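PDB 3IFR: carbohydrate kinase, FGGY from Rhodospirillum rubrum, which probably phosphorylates D-xylulose at the expense of ATP, as a member of the FGGY family of carbohydrate kinases. Local coordinates for residues M85-V89 and N180-G185; V114-R118 and G133-Q137; A128-N132 and E184-L190. All coordinates share one frame; numbering follows the deposited sequence.

Contact 1. Residues M85-V89 and N180-G185; sequences MLPAV and NWALEG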
loop_
_atom_site.group_PDB
_atom_site.type_symbol
_atom_site.label_atom_id
_atom_site.label_comp_id
_atom_site.label_asym_id
_atom_site.label_seq_id
_atom_site.Cartn_x
_atom_site.Cartn_y
_atom_site.Cartn_z
HETATM N N MSE A 85 -4.237 6.062 -4.136
HETATM C CA MSE A 85 -4.162 4.638 -4.470
HETATM C C MSE A 85 -3.593 4.398 -5.891
HETATM O O MSE A 85 -3.691 5.254 -6.762
HETATM C CB MSE A 85 -5.523 3.979 -4.247
HETATM C CG MSE A 85 -6.449 3.957 -5.466
HETATM SE SE MSE A 85 -7.097 5.687 -6.203
HETATM C CE MSE A 85 -8.660 6.070 -5.033
ATOM N N LEU A 86 -2.979 3.245 -6.108
ATOM C CA LEU A 86 -2.476 2.881 -7.435
ATOM C C LEU A 86 -2.443 1.346 -7.571
ATOM O O LEU A 86 -2.541 0.615 -6.576
ATOM C CB LEU A 86 -1.047 3.452 -7.663
ATOM C CG LEU A 86 0.140 2.827 -6.906
ATOM C CD1 LEU A 86 1.499 3.310 -7.439
ATOM C CD2 LEU A 86 0.042 3.095 -5.391
ATOM N N PRO A 87 -2.336 0.855 -8.806
ATOM C CA PRO A 87 -2.481 1.692 -10.006
ATOM C C PRO A 87 -3.961 1.837 -10.358
ATOM O O PRO A 87 -4.645 0.827 -10.572
ATOM C CB PRO A 87 -1.785 0.882 -11.089
ATOM C CG PRO A 87 -1.130 -0.293 -10.392
ATOM C CD PRO A 87 -1.874 -0.501 -9.120
ATOM N N ALA A 88 -4.469 3.069 -10.374
ATOM C CA ALA A 88 -5.811 3.290 -10.828
ATOM C C ALA A 88 -5.631 3.470 -12.326
ATOM O O ALA A 88 -4.536 3.823 -12.799
ATOM C CB ALA A 88 -6.397 4.531 -10.184
ATOM N N VAL A 89 -6.677 3.176 -13.083
ATOM C CA VAL A 89 -6.650 3.384 -14.518
ATOM C C VAL A 89 -7.652 4.461 -14.877
ATOM O O VAL A 89 -8.866 4.260 -14.763
ATOM C CB VAL A 89 -7.009 2.097 -15.276
ATOM C CG1 VAL A 89 -7.174 2.370 -16.773
ATOM C CG2 VAL A 89 -5.949 1.003 -15.021
ATOM N N ASN A 180 6.193 5.169 -10.249
ATOM C CA ASN A 180 5.670 4.006 -9.560
ATOM C C ASN A 180 4.326 3.537 -10.148
ATOM O O ASN A 180 4.027 2.345 -10.170
ATOM C CB ASN A 180 5.560 4.303 -8.065
ATOM C CG ASN A 180 6.823 3.905 -7.279
ATOM O OD1 ASN A 180 7.445 2.857 -7.539
ATOM N ND2 ASN A 180 7.178 4.728 -6.293
ATOM N N TRP A 181 3.510 4.488 -10.597
ATOM C CA TRP A 181 2.317 4.124 -11.331
ATOM C C TRP A 181 2.730 3.290 -12.577
ATOM O O TRP A 181 2.176 2.200 -12.833
ATOM C CB TRP A 181 1.498 5.371 -11.704
ATOM C CG TRP A 181 0.269 5.033 -12.431
ATOM C CD1 TRP A 181 -0.951 4.729 -11.885
ATOM C CD2 TRP A 181 0.113 4.927 -13.850
ATOM N NE1 TRP A 181 -1.845 4.435 -12.885
ATOM C CE2 TRP A 181 -1.219 4.553 -14.099
ATOM C CE3 TRP A 181 0.977 5.115 -14.945
ATOM C CZ2 TRP A 181 -1.710 4.348 -15.398
ATOM C CZ3 TRP A 181 0.494 4.927 -16.218
ATOM C CH2 TRP A 181 -0.831 4.536 -16.441
ATOM N N ALA A 182 3.732 3.777 -13.316
ATOM C CA ALA A 182 4.178 3.099 -14.521
ATOM C C ALA A 182 4.828 1.721 -14.254
ATOM O O ALA A 182 4.658 0.772 -15.022
ATOM C CB ALA A 182 5.113 4.018 -15.327
ATOM N N LEU A 183 5.559 1.609 -13.160
ATOM C CA LEU A 183 6.191 0.362 -12.749
ATOM C C LEU A 183 5.155 -0.644 -12.234
ATOM O O LEU A 183 5.088 -1.785 -12.694
ATOM C CB LEU A 183 7.182 0.672 -11.632
ATOM C CG LEU A 183 8.525 -0.053 -11.482
ATOM C CD1 LEU A 183 8.803 -0.431 -9.964
ATOM C CD2 LEU A 183 8.662 -1.245 -12.376
ATOM N N GLU A 184 4.340 -0.253 -11.267
ATOM C CA GLU A 184 3.316 -1.186 -10.849
ATOM C C GLU A 184 2.486 -1.530 -12.066
ATOM O O GLU A 184 2.104 -2.674 -12.253
ATOM C CB GLU A 184 2.453 -0.628 -9.710
ATOM C CG GLU A 184 3.262 -0.469 -8.421
ATOM C CD GLU A 184 2.412 -0.419 -7.192
ATOM O OE1 GLU A 184 1.269 -0.898 -7.195
ATOM O OE2 GLU A 184 2.905 0.094 -6.208
ATOM N N GLY A 185 2.270 -0.537 -12.921
ATOM C CA GLY A 185 1.428 -0.686 -14.089
ATOM C C GLY A 185 1.912 -1.603 -15.210
ATOM O O GLY A 185 1.096 -2.054 -16.006
#

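Contact 2. Residues V114-R118 and G133-Q137; sequences VAELR and GVTQQ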
loop_
_atom_site.group_PDB
_atom_site.type_symbol
_atom_site.label_atom_id
_atom_site.label_comp_id
_atom_site.label_asym_id
_atom_site.label_seq_id
_atom_site.Cartn_x
_atom_site.Cartn_y
_atom_site.Cartn_z
ATOM N N VAL A 114 -5.633 -11.496 -18.331
ATOM C CA VAL A 114 -4.471 -11.858 -17.566
ATOM C C VAL A 114 -4.001 -13.206 -18.076
ATOM O O VAL A 114 -2.811 -13.398 -18.394
ATOM C CB VAL A 114 -4.772 -11.912 -16.046
ATOM C CG1 VAL A 114 -3.787 -12.850 -15.357
ATOM C CG2 VAL A 114 -4.711 -10.500 -15.446
ATOM N N ALA A 115 -4.948 -14.130 -18.197
ATOM C CA ALA A 115 -4.631 -15.416 -18.826
ATOM C C ALA A 115 -3.944 -15.295 -20.223
ATOM O O ALA A 115 -2.950 -15.982 -20.474
ATOM C CB ALA A 115 -5.858 -16.333 -18.852
ATOM N N GLU A 116 -4.439 -14.419 -21.109
ATOM C CA GLU A 116 -3.792 -14.227 -22.408
ATOM C C GLU A 116 -2.396 -13.674 -22.261
ATOM O O GLU A 116 -1.467 -14.160 -22.884
ATOM C CB GLU A 116 -4.586 -13.286 -23.322
ATOM C CG GLU A 116 -6.060 -13.479 -23.258
ATOM C CD GLU A 116 -6.783 -12.569 -24.203
ATOM O OE1 GLU A 116 -7.259 -11.495 -23.751
ATOM O OE2 GLU A 116 -6.859 -12.912 -25.411
ATOM N N LEU A 117 -2.263 -12.620 -21.469
ATOM C CA LEU A 117 -0.967 -11.995 -21.247
ATOM C C LEU A 117 0.004 -13.065 -20.795
ATOM O O LEU A 117 1.106 -13.224 -21.324
ATOM C CB LEU A 117 -1.076 -10.898 -20.172
ATOM C CG LEU A 117 -1.674 -9.613 -20.730
ATOM C CD1 LEU A 117 -1.971 -8.609 -19.630
ATOM C CD2 LEU A 117 -0.749 -9.059 -21.821
ATOM N N ARG A 118 -0.427 -13.797 -19.788
ATOM C CA ARG A 118 0.393 -14.867 -19.237
ATOM C C ARG A 118 0.756 -15.911 -20.312
ATOM O O ARG A 118 1.861 -16.421 -20.321
ATOM C CB ARG A 118 -0.337 -15.488 -18.061
ATOM C CG ARG A 118 0.539 -15.950 -17.035
ATOM C CD ARG A 118 0.125 -15.391 -15.724
ATOM N NE ARG A 118 -1.033 -16.077 -15.192
ATOM C CZ ARG A 118 -1.585 -15.765 -14.028
ATOM N NH1 ARG A 118 -1.062 -14.780 -13.306
ATOM N NH2 ARG A 118 -2.658 -16.425 -13.590
ATOM N N GLY A 133 4.371 -8.704 -11.225
ATOM C CA GLY A 133 3.938 -9.907 -11.894
ATOM C C GLY A 133 2.834 -9.656 -12.899
ATOM O O GLY A 133 2.218 -8.586 -12.931
ATOM N N VAL A 134 2.582 -10.653 -13.738
ATOM C CA VAL A 134 1.473 -10.589 -14.643
ATOM C C VAL A 134 0.183 -10.819 -13.881
ATOM O O VAL A 134 -0.155 -11.939 -13.540
ATOM C CB VAL A 134 1.597 -11.610 -15.701
ATOM C CG1 VAL A 134 0.403 -11.465 -16.631
ATOM C CG2 VAL A 134 2.879 -11.365 -16.475
ATOM N N THR A 135 -0.524 -9.742 -13.584
ATOM C CA THR A 135 -1.720 -9.842 -12.759
ATOM C C THR A 135 -2.780 -8.840 -13.248
ATOM O O THR A 135 -2.489 -8.001 -14.114
ATOM C CB THR A 135 -1.416 -9.645 -11.208
ATOM O OG1 THR A 135 -1.260 -8.250 -10.881
ATOM C CG2 THR A 135 -0.159 -10.412 -10.762
ATOM N N GLN A 136 -3.996 -8.939 -12.702
ATOM C CA GLN A 136 -5.035 -7.966 -12.998
ATOM C C GLN A 136 -4.683 -6.569 -12.511
ATOM O O GLN A 136 -5.351 -5.630 -12.833
ATOM C CB GLN A 136 -6.369 -8.355 -12.374
ATOM C CG GLN A 136 -6.948 -9.648 -12.887
ATOM C CD GLN A 136 -8.416 -9.816 -12.496
ATOM O OE1 GLN A 136 -8.825 -10.893 -12.017
ATOM N NE2 GLN A 136 -9.218 -8.745 -12.685
ATOM N N GLN A 137 -3.638 -6.412 -11.721
ATOM C CA GLN A 137 -3.325 -5.072 -11.271
ATOM C C GLN A 137 -2.549 -4.270 -12.325
ATOM O O GLN A 137 -2.518 -3.044 -12.297
ATOM C CB GLN A 137 -2.565 -5.160 -9.982
ATOM C CG GLN A 137 -3.087 -4.255 -8.945
ATOM C CD GLN A 137 -3.238 -4.982 -7.629
ATOM O OE1 GLN A 137 -4.268 -5.629 -7.387
ATOM N NE2 GLN A 137 -2.206 -4.904 -6.777
#

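Contact 3. Residues A128-N132 and E184-L190; sequences ARTGN and EGGFIDL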
loop_
_atom_site.group_PDB
_atom_site.type_symbol
_atom_site.label_atom_id
_atom_site.label_comp_id
_atom_site.label_asym_id
_atom_site.label_seq_id
_atom_site.Cartn_x
_atom_site.Cartn_y
_atom_site.Cartn_z
ATOM N N ALA A 128 10.880 -10.310 -13.775
ATOM C CA ALA A 128 12.282 -9.888 -13.605
ATOM C C ALA A 128 12.525 -8.559 -14.276
ATOM O O ALA A 128 13.515 -7.894 -14.048
ATOM C CB ALA A 128 13.240 -10.916 -14.184
ATOM N N ARG A 129 11.630 -8.175 -15.141
ATOM C CA ARG A 129 11.900 -6.992 -15.904
ATOM C C ARG A 129 11.280 -5.762 -15.258
ATOM O O ARG A 129 11.896 -4.706 -15.193
ATOM C CB ARG A 129 11.350 -7.190 -17.300
ATOM C CG ARG A 129 11.546 -6.046 -18.183
ATOM C CD ARG A 129 11.643 -6.619 -19.551
ATOM N NE ARG A 129 12.034 -5.612 -20.497
ATOM C CZ ARG A 129 11.266 -5.226 -21.499
ATOM N NH1 ARG A 129 10.084 -5.795 -21.667
ATOM N NH2 ARG A 129 11.694 -4.294 -22.331
ATOM N N THR A 130 10.042 -5.897 -14.808
ATOM C CA THR A 130 9.314 -4.778 -14.262
ATOM C C THR A 130 9.252 -4.898 -12.737
ATOM O O THR A 130 8.696 -4.034 -12.068
ATOM C CB THR A 130 7.891 -4.848 -14.729
ATOM O OG1 THR A 130 7.289 -5.982 -14.097
ATOM C CG2 THR A 130 7.850 -5.058 -16.230
ATOM N N GLY A 131 9.787 -5.995 -12.209
ATOM C CA GLY A 131 9.696 -6.290 -10.792
ATOM C C GLY A 131 8.280 -6.474 -10.268
ATOM O O GLY A 131 8.050 -6.469 -9.065
ATOM N N ASN A 132 7.335 -6.644 -11.174
ATOM C CA ASN A 132 5.927 -6.862 -10.829
ATOM C C ASN A 132 5.376 -7.979 -11.704
ATOM O O ASN A 132 5.873 -8.177 -12.810
ATOM C CB ASN A 132 5.143 -5.590 -11.072
ATOM C CG ASN A 132 5.409 -4.562 -10.018
ATOM O OD1 ASN A 132 4.650 -4.440 -9.054
ATOM N ND2 ASN A 132 6.540 -3.857 -10.144
ATOM N N GLU A 184 4.340 -0.253 -11.267
ATOM C CA GLU A 184 3.316 -1.186 -10.849
ATOM C C GLU A 184 2.486 -1.530 -12.066
ATOM O O GLU A 184 2.104 -2.674 -12.253
ATOM C CB GLU A 184 2.453 -0.628 -9.710
ATOM C CG GLU A 184 3.262 -0.469 -8.421
ATOM C CD GLU A 184 2.412 -0.419 -7.192
ATOM O OE1 GLU A 184 1.269 -0.898 -7.195
ATOM O OE2 GLU A 184 2.905 0.094 -6.208
ATOM N N GLY A 185 2.270 -0.537 -12.921
ATOM C CA GLY A 185 1.428 -0.686 -14.089
ATOM C C GLY A 185 1.912 -1.603 -15.210
ATOM O O GLY A 185 1.096 -2.054 -16.006
ATOM N N GLY A 186 3.221 -1.846 -15.315
ATOM C CA GLY A 186 3.753 -2.775 -16.306
ATOM C C GLY A 186 4.481 -2.057 -17.416
ATOM O O GLY A 186 4.863 -2.669 -18.400
ATOM N N PHE A 187 4.718 -0.762 -17.267
ATOM C CA PHE A 187 5.335 -0.040 -18.363
ATOM C C PHE A 187 6.831 0.214 -18.255
ATOM O O PHE A 187 7.477 0.585 -19.253
ATOM C CB PHE A 187 4.621 1.283 -18.594
ATOM C CG PHE A 187 3.159 1.136 -18.888
ATOM C CD1 PHE A 187 2.704 0.125 -19.725
ATOM C CD2 PHE A 187 2.227 2.015 -18.336
ATOM C CE1 PHE A 187 1.340 -0.022 -19.991
ATOM C CE2 PHE A 187 0.849 1.888 -18.639
ATOM C CZ PHE A 187 0.425 0.866 -19.461
ATOM N N ILE A 188 7.397 0.022 -17.070
ATOM C CA ILE A 188 8.806 0.360 -16.868
ATOM C C ILE A 188 9.727 -0.850 -16.723
ATOM O O ILE A 188 9.392 -1.818 -16.044
ATOM C CB ILE A 188 9.003 1.271 -15.656
ATOM C CG1 ILE A 188 8.479 2.665 -15.989
ATOM C CG2 ILE A 188 10.485 1.320 -15.266
ATOM C CD1 ILE A 188 8.383 3.549 -14.797
ATOM N N ASP A 189 10.877 -0.769 -17.387
ATOM C CA ASP A 189 11.985 -1.697 -17.217
ATOM C C ASP A 189 12.893 -1.175 -16.111
ATOM O O ASP A 189 13.445 -0.088 -16.240
ATOM C CB ASP A 189 12.798 -1.767 -18.517
ATOM C CG ASP A 189 13.820 -2.889 -18.511
ATOM O OD1 ASP A 189 13.733 -3.745 -19.396
ATOM O OD2 ASP A 189 14.682 -2.939 -17.612
ATOM N N LEU A 190 13.008 -1.949 -15.025
ATOM C CA LEU A 190 13.905 -1.664 -13.896
ATOM C C LEU A 190 15.295 -1.305 -14.391
ATOM O O LEU A 190 15.853 -0.284 -13.990
ATOM C CB LEU A 190 14.026 -2.896 -13.007
ATOM C CG LEU A 190 13.341 -2.988 -11.639
ATOM C CD1 LEU A 190 12.202 -1.999 -11.464
ATOM C CD2 LEU A 190 12.876 -4.437 -11.370
HETATM O O HOH W 1 1.844 -4.567 -10.216
#

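Contact 1. Residues M85-V89 and N180-G185
Trp181 reaches from helix 179-185 to the backbone of the loop 85-89, where its NE1 donates to Ala88 O over 2.8 Å. The bond is nearly straight, 170° at the hydrogen; the acceptor lies almost in the plane of the indole, and the donor lies in the carbonyl plane of Ala88. What brings the ring there is its first torsion: CG stands anti to the backbone N (chi1 -179°), which carries the indole off the helix and puts its five-membered edge against the loop. On that edge Leu86 CB comes near the ring plane, while Pro87 CB packs 4.0 Å from Trp181 CD1. The indole also touches Val139 of helix 139-149 and Asp165 of helix 163-172. The peptide bond before Pro87 is cis, and Pro87 is directed at the helix, its CG 3.7 Å from Glu184 CB. The loop follows strand 77-84 of the mixed sheet in the N-terminal FGGY domain, a domain of the actin-like ATPase clan, so the contact joins the end of a central strand to helix 179-185 of the same domain. Glu184 leaves the helix with an extended chain and crosses both Leu86 and Pro87 at about a right angle. Leu86 CD1 lies 3.7 Å from Glu184 OE2, so hydrocarbon flanks the carboxylate, which also sits beside a bound phosphate ion, probably from the crystallisation liquor. A leucine in place of Trp181 would probably leave Ala88 O without its indole donor and open a gap beside Pro87.

Contact 2. Residues V114-R118 and G133-Q137
A helix packed against the connection between two later helices is the element at work here: in the N-terminal FGGY domain, helix 111-120 lies alongside the loop 133-137, which leads from helix 123-130 to helix 139-149. Val114 and Val134 carry most of the packing. Val114 points one methyl, CG2, at the loop backbone, 3.2 Å from Gln136 N, and the same methyl meets Gln136 CG at 3.5 Å. One turn further along the helix, at Leu117 and Arg118, the loop's Val134 makes the contact. Its CG1, set anti to the backbone N (chi1 -179°), comes within 3.9 Å of Leu117 CB and also lies against the aliphatic part of Arg118, 4.0 Å from CD. Arg118 bends at chi2 and chi3, and this fold in the chain returns the guanidinium over its own helix, with Val114 CG1 3.8 Å above one face near the centre. From there NH1 makes a weak hydrogen bond to Val134 O at 3.0 Å, its angle at the hydrogen being only 121°. Beyond Val134 the loop is shaped by an ST turn in which Thr135 OG1 accepts from Gln137 N. Helix 139-149 backs the contact, Ala141 touching both Val114 and Leu117, and Phe126 of helix 123-130 packs on Val134. The chemistry implies a join held chiefly by apolar packing: the valines probably set the spacing of helix and loop, whereas the bent, poorly aimed arginine at the exposed margin probably adds little directional strength.

Contact 3. Residues A128-N132 and E184-L190
Arg129 and Asp189 meet in a salt bridge, NE to OD1 at 2.8 Å, where the C-terminal end of helix 123-130 lies against the turn and short strand that follow helix 179-185. That turn begins with a Schellman motif at Gly186, whose positive phi ends the helix and sends the chain on to the short, weakly bonded strand at about 188-189. The bridge is single and skewed: the guanidinium and carboxylate planes stand 78° apart, and NE approaches OD1 on its anti side, tilted out of the carboxylate plane. Arg129 is extended from CG to NE, with CG anti to the backbone N (chi1 179°), an extension that carries the methylenes past the acid and brings CG within 3.4 Å of Asp189 OD1. Beside the bridge, Leu190 N donates to Arg129 O over 3.0 Å, nearly in line with the carbonyl, and Thr130 CA makes a CA-H...O contact with Ile188 O. Leu190 turns its side chain toward the helix end, setting CD2 3.6 Å from Gly131 N. Gly131, where phi is again positive, leaves no room for a beta carbon beside that methyl.

In the next shell, Asp198 forms a second salt bridge with Arg129, through NH2, and probably helps to orient the guanidinium. Thr130 OG1 accepts from Asn132 N at 3.0 Å, an ST turn that shapes the chain leaving the helix. Asn132 ND2 donates to Leu286 O, which probably steadies the amide while its other end faces helix 179-185. There one water donates to both sides, to Asn132 OD1 at 3.0 Å and to Glu184 O at 2.8 Å.

Followed from the N terminus, the chain leaves strand 77-84 into 85-89, the first half of contact 1, whose loop closes only when helix 179-185 arrives. Within that long excursion contact 2 closes a short loop of its own, bringing 133-137 back to helix 111-120, and is therefore nested in contact 1. Contact 3 starts inside the loop of contact 2, at the end of helix 123-130, and finishes at 184-190, so it crosses both others. Contacts 1 and 3 share Glu184 and Gly185, while 128-132 runs directly into 133-137. Pro87 CG also packs 3.6 Å from Gln137 O, joining contacts 1 and 2 within the N-terminal domain.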